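Local coordinates for protein retinol dehydratase (Spodoptera frugiperda, PDB 1FMJ) that converts retinol to anhydroretinol, probably by way of a sulfated intermediate, using a sulfotransferase-like fold that binds retinol and adenosine 3',5'-diphosphate, at residues A[195-203]-A[299-310]. Residues are numbered along the deposited sequence; the frame is centred on the assembly and turned at random.
Sequences FHHARLLYL and REIGILADGEHF. With RTL (retinol), chain H.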
# COMPACT_ATOMS: atom_id res chain seq x y z
N PHE A 195 -8.44 4.60 6.97
CA PHE A 195 -8.91 5.77 7.69
C PHE A 195 -7.85 6.16 8.72
O PHE A 195 -7.39 7.30 8.74
CB PHE A 195 -10.24 5.46 8.39
CG PHE A 195 -10.65 6.48 9.44
CD1 PHE A 195 -11.03 7.77 9.08
CD2 PHE A 195 -10.68 6.13 10.79
CE1 PHE A 195 -11.44 8.70 10.04
CE2 PHE A 195 -11.08 7.05 11.76
CZ PHE A 195 -11.46 8.33 11.38
N HIS A 196 -7.45 5.20 9.56
CA HIS A 196 -6.45 5.43 10.60
C HIS A 196 -5.10 5.82 10.07
O HIS A 196 -4.39 6.62 10.68
CB HIS A 196 -6.30 4.18 11.46
CG HIS A 196 -7.37 4.03 12.48
ND1 HIS A 196 -7.43 4.81 13.61
CD2 HIS A 196 -8.44 3.20 12.54
CE1 HIS A 196 -8.49 4.47 14.32
NE2 HIS A 196 -9.12 3.49 13.69
N HIS A 197 -4.73 5.23 8.94
CA HIS A 197 -3.46 5.53 8.30
C HIS A 197 -3.46 6.98 7.79
O HIS A 197 -2.42 7.65 7.81
CB HIS A 197 -3.23 4.56 7.15
CG HIS A 197 -1.99 4.84 6.35
ND1 HIS A 197 -2.01 5.62 5.21
CD2 HIS A 197 -0.71 4.46 6.53
CE1 HIS A 197 -0.79 5.69 4.72
NE2 HIS A 197 0.02 5.00 5.50
N ALA A 198 -4.62 7.45 7.34
CA ALA A 198 -4.73 8.82 6.85
C ALA A 198 -4.58 9.76 8.05
O ALA A 198 -4.00 10.84 7.94
CB ALA A 198 -6.06 9.05 6.15
N ARG A 199 -5.10 9.33 9.19
CA ARG A 199 -4.99 10.12 10.42
C ARG A 199 -3.52 10.18 10.84
O ARG A 199 -3.01 11.22 11.24
CB ARG A 199 -5.82 9.48 11.54
CG ARG A 199 -7.31 9.79 11.49
CD ARG A 199 -7.70 10.73 12.63
NE ARG A 199 -9.15 10.91 12.74
CZ ARG A 199 -9.87 11.74 12.00
NH1 ARG A 199 -9.29 12.49 11.07
NH2 ARG A 199 -11.18 11.80 12.17
N LEU A 200 -2.83 9.04 10.72
CA LEU A 200 -1.42 8.93 11.09
C LEU A 200 -0.52 9.98 10.42
O LEU A 200 0.33 10.58 11.07
CB LEU A 200 -0.90 7.54 10.74
CG LEU A 200 0.60 7.24 10.92
CD1 LEU A 200 0.93 7.06 12.40
CD2 LEU A 200 0.98 5.98 10.15
N LEU A 201 -0.72 10.19 9.12
CA LEU A 201 0.09 11.13 8.36
C LEU A 201 -0.53 12.50 8.17
O LEU A 201 -0.07 13.28 7.34
CB LEU A 201 0.43 10.51 7.00
CG LEU A 201 1.01 9.10 7.12
CD1 LEU A 201 1.29 8.49 5.73
CD2 LEU A 201 2.29 9.15 7.95
N TYR A 202 -1.58 12.79 8.94
CA TYR A 202 -2.26 14.08 8.86
C TYR A 202 -2.86 14.33 7.48
O TYR A 202 -2.91 15.47 7.03
CB TYR A 202 -1.30 15.22 9.20
CG TYR A 202 -0.77 15.19 10.62
CD1 TYR A 202 0.54 14.76 10.90
CD2 TYR A 202 -1.58 15.56 11.69
CE1 TYR A 202 1.01 14.70 12.21
CE2 TYR A 202 -1.11 15.50 13.00
CZ TYR A 202 0.18 15.07 13.25
OH TYR A 202 0.61 14.99 14.55
N LEU A 203 -3.32 13.27 6.81
CA LEU A 203 -3.90 13.41 5.48
C LEU A 203 -5.36 13.85 5.51
O LEU A 203 -5.85 14.46 4.55
CB LEU A 203 -3.80 12.08 4.72
CG LEU A 203 -2.42 11.45 4.56
CD1 LEU A 203 -2.54 10.18 3.73
CD2 LEU A 203 -1.47 12.42 3.90
N ARG A 299 8.55 9.12 14.12
CA ARG A 299 7.87 9.93 15.13
C ARG A 299 8.78 11.01 15.71
O ARG A 299 8.32 12.11 16.00
CB ARG A 299 7.31 9.05 16.25
CG ARG A 299 6.31 9.80 17.13
CD ARG A 299 5.57 8.85 18.06
NE ARG A 299 4.83 7.83 17.32
CZ ARG A 299 3.60 7.99 16.84
NH1 ARG A 299 2.95 9.14 17.02
NH2 ARG A 299 3.01 7.00 16.19
N GLU A 300 10.06 10.71 15.87
CA GLU A 300 11.01 11.68 16.40
C GLU A 300 11.08 12.90 15.48
O GLU A 300 11.41 14.00 15.92
CB GLU A 300 12.40 11.05 16.55
CG GLU A 300 13.47 11.98 17.11
CD GLU A 300 14.03 12.96 16.08
OE1 GLU A 300 14.51 12.50 15.03
OE2 GLU A 300 13.98 14.19 16.33
N ILE A 301 10.75 12.70 14.21
CA ILE A 301 10.76 13.78 13.24
C ILE A 301 9.59 14.73 13.48
O ILE A 301 9.73 15.95 13.32
CB ILE A 301 10.69 13.24 11.78
CG1 ILE A 301 11.92 12.36 11.50
CG2 ILE A 301 10.62 14.39 10.79
CD1 ILE A 301 11.93 11.73 10.12
N GLY A 302 8.44 14.18 13.85
CA GLY A 302 7.27 15.00 14.12
C GLY A 302 6.15 14.89 13.10
O GLY A 302 5.18 15.65 13.16
N ILE A 303 6.26 13.94 12.18
CA ILE A 303 5.24 13.78 11.15
C ILE A 303 4.20 12.69 11.37
O ILE A 303 3.42 12.38 10.47
CB ILE A 303 5.88 13.53 9.77
CG1 ILE A 303 6.74 12.27 9.83
CG2 ILE A 303 6.67 14.73 9.34
CD1 ILE A 303 7.13 11.74 8.46
N LEU A 304 4.20 12.09 12.56
CA LEU A 304 3.20 11.07 12.87
C LEU A 304 2.27 11.63 13.92
O LEU A 304 2.72 12.26 14.87
CB LEU A 304 3.87 9.80 13.42
CG LEU A 304 4.86 9.03 12.55
CD1 LEU A 304 5.20 7.74 13.26
CD2 LEU A 304 4.28 8.76 11.17
N ALA A 305 0.97 11.42 13.76
CA ALA A 305 -0.01 11.92 14.71
C ALA A 305 -0.04 11.10 15.99
O ALA A 305 0.12 9.87 15.95
CB ALA A 305 -1.39 11.91 14.06
N ASP A 306 -0.24 11.77 17.12
CA ASP A 306 -0.31 11.07 18.41
C ASP A 306 -1.51 10.14 18.36
O ASP A 306 -2.54 10.47 17.78
CB ASP A 306 -0.54 12.04 19.58
CG ASP A 306 0.55 13.10 19.70
OD1 ASP A 306 1.73 12.80 19.40
OD2 ASP A 306 0.22 14.23 20.12
N GLY A 307 -1.39 8.97 18.99
CA GLY A 307 -2.51 8.04 19.01
C GLY A 307 -2.75 7.25 17.74
O GLY A 307 -3.82 6.67 17.56
N GLU A 308 -1.75 7.21 16.86
CA GLU A 308 -1.86 6.46 15.62
C GLU A 308 -0.54 5.75 15.38
O GLU A 308 0.52 6.28 15.68
CB GLU A 308 -2.18 7.38 14.44
CG GLU A 308 -3.63 7.81 14.39
CD GLU A 308 -4.56 6.68 13.95
OE1 GLU A 308 -4.11 5.52 13.83
OE2 GLU A 308 -5.74 6.97 13.70
N HIS A 309 -0.62 4.54 14.84
CA HIS A 309 0.55 3.73 14.58
C HIS A 309 0.44 3.04 13.23
O HIS A 309 -0.66 2.74 12.77
CB HIS A 309 0.69 2.69 15.69
CG HIS A 309 0.85 3.30 17.06
ND1 HIS A 309 2.06 3.78 17.51
CD2 HIS A 309 -0.05 3.57 18.03
CE1 HIS A 309 1.90 4.31 18.71
NE2 HIS A 309 0.63 4.20 19.05
N PHE A 310 1.59 2.79 12.60
CA PHE A 310 1.64 2.11 11.31
C PHE A 310 1.16 0.67 11.46
O PHE A 310 0.42 0.17 10.61
CB PHE A 310 3.08 2.13 10.78
CG PHE A 310 3.19 1.66 9.36
CD1 PHE A 310 2.58 2.37 8.33
CD2 PHE A 310 3.88 0.49 9.06
CE1 PHE A 310 2.65 1.92 7.02
CE2 PHE A 310 3.95 0.03 7.75
CZ PHE A 310 3.33 0.75 6.73
C1 RTL H . 3.81 13.64 4.63
C2 RTL H . 3.51 15.06 4.06
C3 RTL H . 4.55 15.52 3.03
C4 RTL H . 5.83 14.91 2.48
C5 RTL H . 5.96 13.54 3.16
C6 RTL H . 5.12 12.93 4.10
C7 RTL H . 5.37 11.58 4.66
C8 RTL H . 5.04 10.42 4.04
C9 RTL H . 5.29 9.08 4.59
C10 RTL H . 4.89 7.99 3.83
C11 RTL H . 5.00 6.54 4.10
C12 RTL H . 3.81 5.89 3.86
C13 RTL H . 3.33 4.50 3.96
C14 RTL H . 2.13 3.89 3.71
C15 RTL H . 1.89 3.29 2.39
O1 RTL H . 2.31 1.99 2.33
C16 RTL H . 2.50 12.92 4.24
C17 RTL H . 3.79 13.88 6.15
C18 RTL H . 7.26 12.86 2.69
C19 RTL H . 5.97 8.92 5.96
C20 RTL H . 4.52 3.66 4.45
O HOH W 1 3.21 15.21 14.82
O HOH W 2 -0.85 14.62 16.87
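Over one face of the Tyr202 ring sits the methyl of Ala305, a CH-pi contact with CB 4.0 Å from the ring centroid, while Ile303 O lies at the ring's edge. The His196 ring is covered on one face by Phe195 and receives the carboxylate of Glu308 at its edge. The Arg299 guanidinium has Leu304 CB on one face and Ala305 C at its edge; its several N-H groups suit it to brace the loop, NH1 bonding Ala305 O and NH2 bonding Glu308 O. Tyr202, at positive phi, is the C-prime residue of the Schellman motif that ends helix 187-200 of this sulfotransferase fold, and the loop 299-310 folds over that end. Leu200 O, near the helix terminus, accepts Ala305 N at 2.9 Å; a small alanine suits this spot, since its CB touches both Arg199 O and the tyrosine ring. His196 can donate from ND1 to Glu308 OE2 (2.7 Å, syn side, near the imidazole plane) while NE2 is hydrogen-bonded to Tyr322 OH; ring and carboxylate planes stand 62° apart. Glutamate has the length to bend at chi2 (-73°) and bring its acid alongside the helix, with Arg199 CB against OE2; an alanine here would probably leave His196 ND1 without its acceptor and open a gap beside Arg199 CB. Leu200, CG anti to the backbone N (chi1 174°), spreads its branches: CD1 packs against Glu308 CB and Leu304 CD2, CD2 meets the edge of the Phe310 ring. Leu201 and Leu304 lie side by side through their CD2 methyls. Leu201 also borders the retinol pocket, its CD1 near C10 and C12, where Phe310 CE1 touches the C20 methyl at 3.6 Å and Ile303 CD1 approaches C19. Tyrosine's hydroxyl bonds two waters; one accepts from Tyr202 OH at 2.6 Å and donates to both Gly302 O and Leu304 O.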